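Local coordinates for protein 11R-lipoxygenase (Gersemia fruticosa, PDB 3VF1) that is a calcium-dependent, non-heme iron lipoxygenase that probably adds molecular oxygen to polyunsaturated fatty acids at carbon 11 with R stereochemistry, at residues Pro267-Arg272 with Phe307-Lys312; Glu278-Lys283 with Leu333-Leu338; Tyr328-Leu333 with Ile349-Gln354; Trp378-Asp383 with Pro590-Leu595. All blocks are in the same frame, centred on the assembly; numbering follows the deposited sequence.

Interaction 1. Residues Pro267-Arg272 with Phe307-Lys312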
loop_
_atom_site.group_PDB
_atom_site.type_symbol
_atom_site.label_atom_id
_atom_site.label_comp_id
_atom_site.label_asym_id
_atom_site.label_seq_id
_atom_site.Cartn_x
_atom_site.Cartn_y
_atom_site.Cartn_z
ATOM N N PRO A 267 6.967 -0.045 12.197
ATOM C CA PRO A 267 8.354 -0.358 12.549
ATOM C C PRO A 267 9.360 0.586 11.890
ATOM O O PRO A 267 10.484 0.171 11.610
ATOM C CB PRO A 267 8.521 -1.768 11.991
ATOM C CG PRO A 267 7.677 -1.757 10.749
ATOM C CD PRO A 267 6.528 -0.799 11.009
ATOM N N GLU A 268 8.966 1.836 11.658
ATOM C CA GLU A 268 9.791 2.767 10.893
ATOM C C GLU A 268 10.528 3.804 11.739
ATOM O O GLU A 268 11.315 4.586 11.208
ATOM C CB GLU A 268 8.925 3.507 9.871
ATOM C CG GLU A 268 8.500 2.668 8.679
ATOM C CD GLU A 268 7.916 3.514 7.560
ATOM O OE1 GLU A 268 7.394 4.614 7.855
ATOM O OE2 GLU A 268 7.988 3.086 6.387
ATOM N N VAL A 269 10.283 3.819 13.045
ATOM C CA VAL A 269 10.761 4.919 13.878
ATOM C C VAL A 269 11.954 4.559 14.762
ATOM O O VAL A 269 12.943 5.290 14.799
ATOM C CB VAL A 269 9.631 5.471 14.765
ATOM C CG1 VAL A 269 10.127 6.660 15.575
ATOM C CG2 VAL A 269 8.439 5.872 13.909
ATOM N N ILE A 270 11.866 3.444 15.478
ATOM C CA ILE A 270 12.902 3.088 16.440
ATOM C C ILE A 270 14.258 2.918 15.762
ATOM O O ILE A 270 14.343 2.421 14.639
ATOM C CB ILE A 270 12.550 1.800 17.207
ATOM C CG1 ILE A 270 13.524 1.596 18.368
ATOM C CG2 ILE A 270 12.569 0.596 16.272
ATOM C CD1 ILE A 270 13.053 0.579 19.388
ATOM N N ARG A 271 15.316 3.336 16.448
ATOM C CA ARG A 271 16.668 3.206 15.918
ATOM C C ARG A 271 17.704 3.198 17.035
ATOM O O ARG A 271 17.461 3.714 18.124
ATOM C CB ARG A 271 16.972 4.347 14.949
ATOM C CG ARG A 271 17.078 5.712 15.602
ATOM C CD ARG A 271 17.334 6.783 14.564
ATOM N NE ARG A 271 18.516 6.472 13.764
ATOM C CZ ARG A 271 18.706 6.867 12.507
ATOM N NH1 ARG A 271 17.790 7.596 11.881
ATOM N NH2 ARG A 271 19.817 6.525 11.870
ATOM N N ARG A 272 18.862 2.607 16.756
ATOM C CA ARG A 272 19.944 2.561 17.730
ATOM C C ARG A 272 20.364 3.970 18.127
ATOM O O ARG A 272 20.390 4.877 17.299
ATOM C CB ARG A 272 21.143 1.795 17.169
ATOM C CG ARG A 272 22.375 1.859 18.058
ATOM C CD ARG A 272 23.523 1.027 17.506
ATOM N NE ARG A 272 24.737 1.198 18.301
ATOM C CZ ARG A 272 25.851 0.489 18.141
ATOM N NH1 ARG A 272 25.919 -0.455 17.211
ATOM N NH2 ARG A 272 26.901 0.722 18.918
ATOM N N PHE A 307 18.120 1.951 22.311
ATOM C CA PHE A 307 17.409 2.411 21.126
ATOM C C PHE A 307 16.443 3.526 21.501
ATOM O O PHE A 307 16.079 3.669 22.666
ATOM C CB PHE A 307 16.664 1.246 20.475
ATOM C CG PHE A 307 17.568 0.133 20.029
ATOM C CD1 PHE A 307 18.137 -0.726 20.955
ATOM C CD2 PHE A 307 17.855 -0.052 18.687
ATOM C CE1 PHE A 307 18.974 -1.747 20.550
ATOM C CE2 PHE A 307 18.689 -1.073 18.278
ATOM C CZ PHE A 307 19.249 -1.921 19.211
ATOM N N ILE A 308 16.029 4.312 20.513
ATOM C CA ILE A 308 15.229 5.502 20.773
ATOM C C ILE A 308 14.158 5.729 19.711
ATOM O O ILE A 308 14.355 5.418 18.540
ATOM C CB ILE A 308 16.128 6.751 20.839
ATOM C CG1 ILE A 308 15.313 7.988 21.224
ATOM C CG2 ILE A 308 16.830 6.969 19.507
ATOM C CD1 ILE A 308 16.162 9.215 21.501
ATOM N N THR A 309 13.022 6.275 20.136
ATOM C CA THR A 309 11.965 6.689 19.221
ATOM C C THR A 309 11.682 8.176 19.414
ATOM O O THR A 309 11.026 8.569 20.379
ATOM C CB THR A 309 10.659 5.901 19.454
ATOM O OG1 THR A 309 10.216 6.083 20.803
ATOM C CG2 THR A 309 10.866 4.416 19.189
ATOM N N ASP A 310 12.181 8.995 18.492
ATOM C CA ASP A 310 12.050 10.444 18.594
ATOM C C ASP A 310 10.975 10.959 17.643
ATOM O O ASP A 310 11.093 10.814 16.427
ATOM C CB ASP A 310 13.391 11.108 18.270
ATOM C CG ASP A 310 13.357 12.617 18.445
ATOM O OD1 ASP A 310 12.248 13.190 18.511
ATOM O OD2 ASP A 310 14.442 13.233 18.510
ATOM N N TYR A 311 9.936 11.572 18.203
ATOM C CA TYR A 311 8.827 12.088 17.405
ATOM C C TYR A 311 8.881 13.608 17.276
ATOM O O TYR A 311 7.864 14.294 17.367
ATOM C CB TYR A 311 7.498 11.640 18.013
ATOM C CG TYR A 311 7.337 10.139 17.982
ATOM C CD1 TYR A 311 7.864 9.345 18.991
ATOM C CD2 TYR A 311 6.683 9.515 16.930
ATOM C CE1 TYR A 311 7.734 7.973 18.958
ATOM C CE2 TYR A 311 6.547 8.145 16.889
ATOM C CZ TYR A 311 7.074 7.378 17.904
ATOM O OH TYR A 311 6.940 6.011 17.862
ATOM N N LYS A 312 10.086 14.120 17.051
ATOM C CA LYS A 312 10.301 15.547 16.849
ATOM C C LYS A 312 9.410 16.110 15.746
ATOM O O LYS A 312 9.019 17.273 15.791
ATOM C CB LYS A 312 11.766 15.802 16.497
ATOM C CG LYS A 312 12.094 17.256 16.221
ATOM C CD LYS A 312 13.586 17.455 16.010
ATOM C CE LYS A 312 13.935 18.927 15.851
ATOM N NZ LYS A 312 15.407 19.143 15.763
HETATM O O HOH W 1 13.611 7.487 16.246
#

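Interaction 2. Residues Glu278-Lys283 with Leu333-Leu338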
loop_
_atom_site.group_PDB
_atom_site.type_symbol
_atom_site.label_atom_id
_atom_site.label_comp_id
_atom_site.label_asym_id
_atom_site.label_seq_id
_atom_site.Cartn_x
_atom_site.Cartn_y
_atom_site.Cartn_z
ATOM N N GLU A 278 20.733 16.182 23.249
ATOM C CA GLU A 278 20.978 17.108 24.351
ATOM C C GLU A 278 19.684 17.489 25.072
ATOM O O GLU A 278 19.704 17.834 26.253
ATOM C CB GLU A 278 21.683 18.365 23.843
ATOM C CG GLU A 278 20.879 19.170 22.832
ATOM C CD GLU A 278 21.670 20.330 22.256
ATOM O OE1 GLU A 278 21.110 21.087 21.436
ATOM O OE2 GLU A 278 22.856 20.483 22.625
ATOM N N ASN A 279 18.564 17.417 24.360
ATOM C CA ASN A 279 17.270 17.780 24.929
ATOM C C ASN A 279 16.540 16.593 25.563
ATOM O O ASN A 279 15.341 16.667 25.834
ATOM C CB ASN A 279 16.379 18.417 23.859
ATOM C CG ASN A 279 16.156 17.508 22.667
ATOM O OD1 ASN A 279 17.089 16.875 22.174
ATOM N ND2 ASN A 279 14.915 17.434 22.201
ATOM N N PHE A 280 17.266 15.504 25.798
ATOM C CA PHE A 280 16.692 14.314 26.417
ATOM C C PHE A 280 17.636 13.836 27.516
ATOM O O PHE A 280 18.251 12.777 27.397
ATOM C CB PHE A 280 16.503 13.220 25.364
ATOM C CG PHE A 280 15.616 12.081 25.802
ATOM C CD1 PHE A 280 14.796 12.188 26.912
ATOM C CD2 PHE A 280 15.609 10.891 25.090
ATOM C CE1 PHE A 280 13.986 11.133 27.298
ATOM C CE2 PHE A 280 14.805 9.838 25.474
ATOM C CZ PHE A 280 13.992 9.959 26.578
ATOM N N PRO A 281 17.752 14.624 28.595
ATOM C CA PRO A 281 18.747 14.410 29.652
ATOM C C PRO A 281 18.428 13.237 30.580
ATOM O O PRO A 281 18.159 13.444 31.763
ATOM C CB PRO A 281 18.706 15.730 30.426
ATOM C CG PRO A 281 17.303 16.199 30.271
ATOM C CD PRO A 281 16.883 15.779 28.886
ATOM N N VAL A 282 18.467 12.021 30.046
ATOM C CA VAL A 282 18.260 10.825 30.854
ATOM C C VAL A 282 19.524 10.501 31.637
ATOM O O VAL A 282 20.585 10.288 31.055
ATOM C CB VAL A 282 17.889 9.610 29.981
ATOM C CG1 VAL A 282 17.829 8.343 30.825
ATOM C CG2 VAL A 282 16.563 9.847 29.271
ATOM N N LYS A 283 19.405 10.464 32.959
ATOM C CA LYS A 283 20.546 10.177 33.821
ATOM C C LYS A 283 20.534 8.723 34.272
ATOM O O LYS A 283 19.475 8.115 34.426
ATOM C CB LYS A 283 20.549 11.112 35.035
ATOM C CG LYS A 283 20.539 12.589 34.671
ATOM C CD LYS A 283 21.665 12.926 33.705
ATOM C CE LYS A 283 21.618 14.378 33.268
ATOM N NZ LYS A 283 22.665 14.676 32.249
ATOM N N LEU A 333 9.792 11.539 23.364
ATOM C CA LEU A 333 10.947 10.706 23.072
ATOM C C LEU A 333 10.882 9.485 23.976
ATOM O O LEU A 333 10.632 9.604 25.174
ATOM C CB LEU A 333 12.255 11.456 23.319
ATOM C CG LEU A 333 12.502 12.720 22.497
ATOM C CD1 LEU A 333 11.936 13.938 23.206
ATOM C CD2 LEU A 333 13.987 12.891 22.219
ATOM N N GLY A 334 11.101 8.311 23.399
ATOM C CA GLY A 334 11.103 7.083 24.165
ATOM C C GLY A 334 12.457 6.414 24.084
ATOM O O GLY A 334 13.073 6.377 23.023
ATOM N N LEU A 335 12.926 5.888 25.208
ATOM C CA LEU A 335 14.201 5.188 25.243
ATOM C C LEU A 335 13.957 3.728 25.590
ATOM O O LEU A 335 13.178 3.419 26.488
ATOM C CB LEU A 335 15.139 5.828 26.265
ATOM C CG LEU A 335 16.627 5.536 26.066
ATOM C CD1 LEU A 335 17.136 6.192 24.788
ATOM C CD2 LEU A 335 17.430 6.003 27.266
ATOM N N PHE A 336 14.621 2.833 24.867
ATOM C CA PHE A 336 14.419 1.403 25.050
ATOM C C PHE A 336 15.738 0.691 25.318
ATOM O O PHE A 336 16.806 1.179 24.957
ATOM C CB PHE A 336 13.743 0.801 23.817
ATOM C CG PHE A 336 12.395 1.391 23.515
ATOM C CD1 PHE A 336 12.285 2.661 22.976
ATOM C CD2 PHE A 336 11.237 0.674 23.761
ATOM C CE1 PHE A 336 11.046 3.207 22.695
ATOM C CE2 PHE A 336 9.996 1.215 23.480
ATOM C CZ PHE A 336 9.902 2.485 22.946
ATOM N N TYR A 337 15.646 -0.468 25.959
ATOM C CA TYR A 337 16.815 -1.265 26.299
ATOM C C TYR A 337 16.686 -2.654 25.693
ATOM O O TYR A 337 15.623 -3.265 25.754
ATOM C CB TYR A 337 16.943 -1.374 27.818
ATOM C CG TYR A 337 18.184 -2.097 28.292
ATOM C CD1 TYR A 337 19.438 -1.520 28.161
ATOM C CD2 TYR A 337 18.099 -3.344 28.894
ATOM C CE1 TYR A 337 20.572 -2.167 28.601
ATOM C CE2 TYR A 337 19.232 -4.002 29.340
ATOM C CZ TYR A 337 20.464 -3.406 29.190
ATOM O OH TYR A 337 21.598 -4.048 29.631
ATOM N N LEU A 338 17.770 -3.147 25.104
ATOM C CA LEU A 338 17.787 -4.492 24.543
ATOM C C LEU A 338 18.191 -5.495 25.617
ATOM O O LEU A 338 19.364 -5.612 25.960
ATOM C CB LEU A 338 18.756 -4.569 23.362
ATOM C CG LEU A 338 18.931 -5.952 22.730
ATOM C CD1 LEU A 338 17.626 -6.447 22.125
ATOM C CD2 LEU A 338 20.031 -5.918 21.683
#

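Interaction 3. Residues Tyr328-Leu333 with Ile349-Gln354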
loop_
_atom_site.group_PDB
_atom_site.type_symbol
_atom_site.label_atom_id
_atom_site.label_comp_id
_atom_site.label_asym_id
_atom_site.label_seq_id
_atom_site.Cartn_x
_atom_site.Cartn_y
_atom_site.Cartn_z
ATOM N N TYR A 328 -5.416 16.566 22.026
ATOM C CA TYR A 328 -4.056 16.940 22.380
ATOM C C TYR A 328 -3.046 15.906 21.911
ATOM O O TYR A 328 -3.383 14.741 21.693
ATOM C CB TYR A 328 -3.943 17.114 23.895
ATOM C CG TYR A 328 -4.919 18.117 24.461
ATOM C CD1 TYR A 328 -6.218 17.743 24.779
ATOM C CD2 TYR A 328 -4.545 19.436 24.674
ATOM C CE1 TYR A 328 -7.116 18.657 25.294
ATOM C CE2 TYR A 328 -5.437 20.356 25.190
ATOM C CZ TYR A 328 -6.721 19.961 25.497
ATOM O OH TYR A 328 -7.615 20.872 26.009
ATOM N N ILE A 329 -1.807 16.352 21.752
ATOM C CA ILE A 329 -0.699 15.472 21.425
ATOM C C ILE A 329 0.579 16.147 21.896
ATOM O O ILE A 329 0.628 17.366 22.040
ATOM C CB ILE A 329 -0.606 15.196 19.908
ATOM C CG1 ILE A 329 0.136 13.884 19.641
ATOM C CG2 ILE A 329 0.084 16.351 19.189
ATOM C CD1 ILE A 329 -0.577 12.648 20.156
ATOM N N THR A 330 1.610 15.351 22.142
ATOM C CA THR A 330 2.896 15.889 22.551
ATOM C C THR A 330 3.926 15.586 21.470
ATOM O O THR A 330 3.568 15.228 20.349
ATOM C CB THR A 330 3.345 15.304 23.905
ATOM O OG1 THR A 330 3.717 13.928 23.747
ATOM C CG2 THR A 330 2.225 15.414 24.929
ATOM N N THR A 331 5.200 15.742 21.805
ATOM C CA THR A 331 6.280 15.514 20.858
ATOM C C THR A 331 7.341 14.676 21.555
ATOM O O THR A 331 8.476 15.117 21.738
ATOM C CB THR A 331 6.880 16.848 20.389
ATOM O OG1 THR A 331 7.441 17.541 21.510
ATOM C CG2 THR A 331 5.807 17.714 19.750
ATOM N N PRO A 332 6.970 13.447 21.936
ATOM C CA PRO A 332 7.707 12.655 22.923
ATOM C C PRO A 332 8.994 12.019 22.417
ATOM O O PRO A 332 9.254 11.976 21.215
ATOM C CB PRO A 332 6.709 11.559 23.285
ATOM C CG PRO A 332 5.932 11.352 22.038
ATOM C CD PRO A 332 5.828 12.702 21.379
ATOM N N LEU A 333 9.792 11.539 23.364
ATOM C CA LEU A 333 10.947 10.706 23.072
ATOM C C LEU A 333 10.882 9.485 23.976
ATOM O O LEU A 333 10.632 9.604 25.174
ATOM C CB LEU A 333 12.255 11.456 23.319
ATOM C CG LEU A 333 12.502 12.720 22.497
ATOM C CD1 LEU A 333 11.936 13.938 23.206
ATOM C CD2 LEU A 333 13.987 12.891 22.219
ATOM N N ILE A 349 10.833 8.028 29.234
ATOM C CA ILE A 349 9.982 8.771 28.311
ATOM C C ILE A 349 9.924 10.251 28.674
ATOM O O ILE A 349 9.812 10.612 29.843
ATOM C CB ILE A 349 8.544 8.222 28.298
ATOM C CG1 ILE A 349 8.518 6.794 27.750
ATOM C CG2 ILE A 349 7.638 9.121 27.465
ATOM C CD1 ILE A 349 7.159 6.126 27.858
ATOM N N GLN A 350 10.000 11.102 27.658
ATOM C CA GLN A 350 9.832 12.540 27.831
ATOM C C GLN A 350 8.770 13.011 26.846
ATOM O O GLN A 350 8.914 12.821 25.644
ATOM C CB GLN A 350 11.158 13.260 27.586
ATOM C CG GLN A 350 11.129 14.752 27.864
ATOM C CD GLN A 350 12.481 15.407 27.650
ATOM O OE1 GLN A 350 13.391 15.258 28.466
ATOM N NE2 GLN A 350 12.622 16.132 26.546
ATOM N N LEU A 351 7.704 13.621 27.354
ATOM C CA LEU A 351 6.529 13.911 26.533
ATOM C C LEU A 351 6.762 15.020 25.506
ATOM O O LEU A 351 6.266 14.940 24.382
ATOM C CB LEU A 351 5.329 14.257 27.419
ATOM C CG LEU A 351 4.883 13.157 28.385
ATOM C CD1 LEU A 351 3.666 13.607 29.181
ATOM C CD2 LEU A 351 4.586 11.861 27.642
ATOM N N TYR A 352 7.514 16.049 25.884
ATOM C CA TYR A 352 7.800 17.153 24.970
ATOM C C TYR A 352 9.295 17.244 24.685
ATOM O O TYR A 352 10.116 16.800 25.486
ATOM C CB TYR A 352 7.290 18.479 25.541
ATOM C CG TYR A 352 5.782 18.578 25.647
ATOM C CD1 TYR A 352 5.008 18.930 24.546
ATOM C CD2 TYR A 352 5.133 18.336 26.852
ATOM C CE1 TYR A 352 3.627 19.031 24.642
ATOM C CE2 TYR A 352 3.755 18.435 26.957
ATOM C CZ TYR A 352 3.009 18.782 25.850
ATOM O OH TYR A 352 1.641 18.882 25.960
ATOM N N GLN A 353 9.641 17.835 23.545
ATOM C CA GLN A 353 11.027 17.886 23.087
ATOM C C GLN A 353 11.939 18.625 24.065
ATOM O O GLN A 353 13.015 18.137 24.411
ATOM C CB GLN A 353 11.104 18.553 21.710
ATOM C CG GLN A 353 10.636 17.671 20.563
ATOM C CD GLN A 353 11.606 16.548 20.258
ATOM O OE1 GLN A 353 12.779 16.789 19.970
ATOM N NE2 GLN A 353 11.124 15.312 20.324
ATOM N N GLN A 354 11.503 19.799 24.512
ATOM C CA GLN A 354 12.341 20.656 25.348
ATOM C C GLN A 354 12.112 20.404 26.835
ATOM O O GLN A 354 10.988 20.525 27.320
ATOM C CB GLN A 354 12.071 22.126 25.022
ATOM C CG GLN A 354 12.445 22.511 23.599
ATOM C CD GLN A 354 13.921 22.305 23.314
ATOM O OE1 GLN A 354 14.774 22.590 24.158
ATOM N NE2 GLN A 354 14.230 21.802 22.124
HETATM O O HOH W 2 -0.211 19.169 24.170
#

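Interaction 4. Residues Trp378-Asp383 with Pro590-Leu595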
loop_
_atom_site.group_PDB
_atom_site.type_symbol
_atom_site.label_atom_id
_atom_site.label_comp_id
_atom_site.label_asym_id
_atom_site.label_seq_id
_atom_site.Cartn_x
_atom_site.Cartn_y
_atom_site.Cartn_z
ATOM N N TRP A 378 0.817 8.068 26.046
ATOM C CA TRP A 378 1.086 9.285 25.283
ATOM C C TRP A 378 2.162 9.069 24.224
ATOM O O TRP A 378 2.161 9.733 23.188
ATOM C CB TRP A 378 1.485 10.426 26.219
ATOM C CG TRP A 378 0.307 11.103 26.865
ATOM C CD1 TRP A 378 -0.223 10.836 28.095
ATOM C CD2 TRP A 378 -0.487 12.157 26.307
ATOM N NE1 TRP A 378 -1.295 11.660 28.336
ATOM C CE2 TRP A 378 -1.479 12.479 27.255
ATOM C CE3 TRP A 378 -0.455 12.859 25.099
ATOM C CZ2 TRP A 378 -2.429 13.472 27.030
ATOM C CZ3 TRP A 378 -1.400 13.845 24.878
ATOM C CH2 TRP A 378 -2.371 14.143 25.840
ATOM N N LEU A 379 3.077 8.139 24.480
ATOM C CA LEU A 379 4.109 7.800 23.505
ATOM C C LEU A 379 3.491 7.059 22.320
ATOM O O LEU A 379 3.828 7.324 21.167
ATOM C CB LEU A 379 5.199 6.943 24.152
ATOM C CG LEU A 379 6.372 6.552 23.252
ATOM C CD1 LEU A 379 7.141 7.780 22.788
ATOM C CD2 LEU A 379 7.297 5.584 23.976
ATOM N N ARG A 380 2.584 6.134 22.611
ATOM C CA ARG A 380 1.900 5.374 21.572
ATOM C C ARG A 380 0.976 6.266 20.750
ATOM O O ARG A 380 0.835 6.082 19.542
ATOM C CB ARG A 380 1.095 4.232 22.193
ATOM C CG ARG A 380 1.948 3.157 22.837
ATOM C CD ARG A 380 2.742 2.388 21.794
ATOM N NE ARG A 380 1.875 1.651 20.878
ATOM C CZ ARG A 380 2.267 1.154 19.709
ATOM N NH1 ARG A 380 3.516 1.315 19.291
ATOM N NH2 ARG A 380 1.402 0.498 18.947
ATOM N N CYS A 381 0.343 7.230 21.407
ATOM C CA CYS A 381 -0.561 8.140 20.720
ATOM C C CYS A 381 0.193 8.911 19.643
ATOM O O CYS A 381 -0.295 9.071 18.525
ATOM C CB CYS A 381 -1.212 9.109 21.708
ATOM S SG CYS A 381 -2.581 10.064 20.997
ATOM N N ALA A 382 1.388 9.381 19.987
ATOM C CA ALA A 382 2.238 10.071 19.029
ATOM C C ALA A 382 2.559 9.150 17.857
ATOM O O ALA A 382 2.525 9.566 16.695
ATOM C CB ALA A 382 3.519 10.537 19.699
ATOM N N ASP A 383 2.866 7.894 18.167
ATOM C CA ASP A 383 3.229 6.919 17.145
ATOM C C ASP A 383 2.063 6.662 16.197
ATOM O O ASP A 383 2.264 6.436 15.005
ATOM C CB ASP A 383 3.679 5.609 17.795
ATOM C CG ASP A 383 4.164 4.591 16.779
ATOM O OD1 ASP A 383 5.336 4.684 16.353
ATOM O OD2 ASP A 383 3.372 3.698 16.409
ATOM N N PRO A 590 -6.513 1.049 23.878
ATOM C CA PRO A 590 -5.414 1.432 24.774
ATOM C C PRO A 590 -4.033 0.991 24.290
ATOM O O PRO A 590 -3.031 1.568 24.713
ATOM C CB PRO A 590 -5.766 0.719 26.082
ATOM C CG PRO A 590 -7.244 0.554 26.033
ATOM C CD PRO A 590 -7.565 0.303 24.590
ATOM N N ASN A 591 -3.976 -0.014 23.423
ATOM C CA ASN A 591 -2.697 -0.491 22.907
ATOM C C ASN A 591 -2.049 0.529 21.976
ATOM O O ASN A 591 -0.832 0.528 21.791
ATOM C CB ASN A 591 -2.876 -1.828 22.182
ATOM C CG ASN A 591 -1.562 -2.401 21.680
ATOM O OD1 ASN A 591 -0.731 -2.856 22.468
ATOM N ND2 ASN A 591 -1.373 -2.389 20.365
ATOM N N SER A 592 -2.868 1.401 21.396
ATOM C CA SER A 592 -2.372 2.438 20.502
ATOM C C SER A 592 -3.423 3.535 20.333
ATOM O O SER A 592 -4.147 3.562 19.338
ATOM C CB SER A 592 -2.012 1.837 19.144
ATOM O OG SER A 592 -1.100 2.664 18.442
ATOM N N PRO A 593 -3.507 4.446 21.316
ATOM C CA PRO A 593 -4.494 5.532 21.320
ATOM C C PRO A 593 -4.403 6.410 20.076
ATOM O O PRO A 593 -3.301 6.697 19.609
ATOM C CB PRO A 593 -4.123 6.341 22.568
ATOM C CG PRO A 593 -3.362 5.400 23.431
ATOM C CD PRO A 593 -2.634 4.486 22.502
ATOM N N THR A 594 -5.549 6.831 19.552
ATOM C CA THR A 594 -5.586 7.670 18.360
ATOM C C THR A 594 -5.660 9.147 18.724
ATOM O O THR A 594 -5.199 10.002 17.969
ATOM C CB THR A 594 -6.785 7.318 17.459
ATOM O OG1 THR A 594 -8.009 7.493 18.186
ATOM C CG2 THR A 594 -6.686 5.879 16.979
ATOM N N LEU A 595 -6.243 9.444 19.879
ATOM C CA LEU A 595 -6.341 10.822 20.343
ATOM C C LEU A 595 -6.346 10.899 21.865
ATOM O O LEU A 595 -6.543 9.895 22.548
ATOM C CB LEU A 595 -7.604 11.484 19.784
ATOM C CG LEU A 595 -8.952 10.884 20.200
ATOM C CD1 LEU A 595 -9.357 11.317 21.603
ATOM C CD2 LEU A 595 -10.036 11.265 19.202
HETATM O O HOH W 3 0.699 2.782 15.835
#

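Interaction 1. Residues Pro267-Arg272 with Phe307-Lys312
Arg271 and Ile308 form an antiparallel hydrogen-bonded pair between the short edge strand 271-272 and strand 306-310. Arg271 N donates to Ile308 O at 3.1 Å, and Ile308 N donates back to Arg271 O at 2.8 Å. One residue further, Arg272 and Phe307 make a non-hydrogen-bonded pair. Before Arg271 the direct ladder gives way to a water. It donates to Val269 O and Ile308 O and accepts from Asp310 N. Val269 lays CG1 over one face of the Tyr311 ring, 3.9 Å from Tyr311 CZ, and the two side chains cross at about a right angle. With CG1 anti to the backbone N (chi1 -177°), Val269 directs this methyl to the ring. Ile270 packs CG1 on Phe307 CB at 3.8 Å, while its CB meets Thr309 CG2. The Phe307 ring lies obliquely beside the backbone of Arg272, with Phe307 CD2 3.4 Å from Arg272 N. The polar ends go to other partners: Arg271 to Gln481, Arg272 to Asp274 and Tyr311 OH to Asp383. The contact is thus backbone pairing flanked by apolar packing. The water satisfies polar backbone atoms where the direct pairing stops.

Interaction 2. Residues Glu278-Lys283 with Leu333-Leu338
Phe280 lays its ring against Leu333, whose CB sits over one face. That carbon, Leu333 CB, is 3.9 Å from the centroid of the Phe280 ring and 17° off the ring normal, a CH-pi contact. The nearest ring atom is Phe280 CE2, 3.7 Å from Leu333 CB. The two side chains slide past each other in opposite directions. Leu333 CD2 therefore lies back near Phe280 CB and CG, while Phe280 CZ reaches forward to the backbone oxygen of Leu333. The ring gets there because Phe280 holds CG anti to its own N (chi1 -166°). Val282 CG2 covers the opposite face, so the ring is sandwiched between Leu333 and a residue of its own loop. An inverse gamma turn centred on Pro281 brings Val282 round, closed by the bond from Val282 N to Phe280 O at 2.8 Å. Gly334 meets the ring edge with its carbonyl carbon. Leu335 CB approaches Phe280 CE2 obliquely at 4.1 Å. Val282 CG1 adds a looser touch on Leu335 CD2 at 4.3 Å. No hydrogen bond joins the two segments, and every touching residue is buried. The loop 278-283, between strand 271-272 and helix 284-287, thus packs on strand 333-338. That strand is paired with 306-310 and 344-350. Phe280 also rests on Gln350 of the latter, and Val282 reaches Leu297 of helix 297-302.

Interaction 3. Residues Tyr328-Leu333 with Ile349-Gln354
Leu351 O is gripped by two donors from the facing loop. Thr330 OG1 donates to Leu351 O at 2.8 Å, tilted 30° from the carbonyl plane, and Thr331 N donates to it at 2.9 Å, nearly along the C=O axis. A second polar cluster forms round Thr331. Thr331 OG1 accepts from Gln353 N at 3.0 Å. Thr331 O accepts from Gln353 NE2, also at 3.0 Å, with that nitrogen 40° above the carbonyl plane. Gln353 is bent at chi2 (-72°), which folds its amide back to the loop. Gln353 NE2 also donates to Asp310 OD1 and lies 3.3 Å from Leu333 CD1. The Tyr352 ring is covered on one face by Thr330 CB, 4.0 Å from the ring centroid in a CH-pi contact. A water at the ring edge joins Tyr352 OH to Ile329 O. Further on, Leu333 and Gln350 form an antiparallel hydrogen-bonded pair, with Leu333 N to Gln350 O at 2.8 Å. Gln350 NE2 also holds Tyr352 O and Asn279 O. The contact lies where strand 333-338 begins and strand 344-350 ends. Helix 369-410 covers it, with Trp378 on Thr330 and Leu351 and Ala382 on Pro332.

Interaction 4. Residues Trp378-Asp383 with Pro590-Leu595
Arg380 curls over the loop 590-595 and donates a hydrogen bond from NE to Asn591 O at 3.1 Å. The bond is straight, 160° at the hydrogen. It lies in the carbonyl plane, and the oxygen sits at the edge of the guanidinium, near its plane. Bends at chi2 and chi3 (-68° and -64°) turn the group back to this carbonyl. The closer packing is beside it. Pro593 CD touches Arg380 CB at 3.8 Å. Pro593 O receives a CA-H...O contact from Cys381 CA at 3.3 Å, and Pro593 CB meets Cys381 CB at 4.1 Å. Cys381 SG rests by the backbone of Thr594 and Leu595. The other side is looser and carries water. One water donates to Asp383 OD2 and hydrogen-bonds with Ser592 OG, whose hydroxyl also pairs with Thr384 OG1. Within the helix, Arg380 NH1 and Asp383 OD2 are 3.7 Å apart, a long ion pair of charges only, with the oxygen well out of the guanidinium plane. All the touching residues are buried. Long helix 369-410 thus meets the loop between helices 582-586 and 609-615. Helix 254-263 also touches Arg380, with its Phe261 in a cation-pi contact.

All four contacts lie on one side of the chain's centre, within the lipoxygenase domain. Interactions 1, 2 and 3 meet on one antiparallel sheet, in which strands 271-272, 306-310, 333-338 and 344-350 are successive neighbours. Their centres are 11 to 13 Å apart. Interaction 2 crosses both others along the chain and shares Leu333 with interaction 3. Interaction 4 comes last in the chain, its centre about 12 Å from that of interaction 3 and about 15 Å from that of interaction 1. Its helix 369-410 packs on the sheet through Leu379, and on the loops at the sheet's end through Trp378, Cys381 and Ala382. Further along, that helix carries the iron ligands His392 and His397.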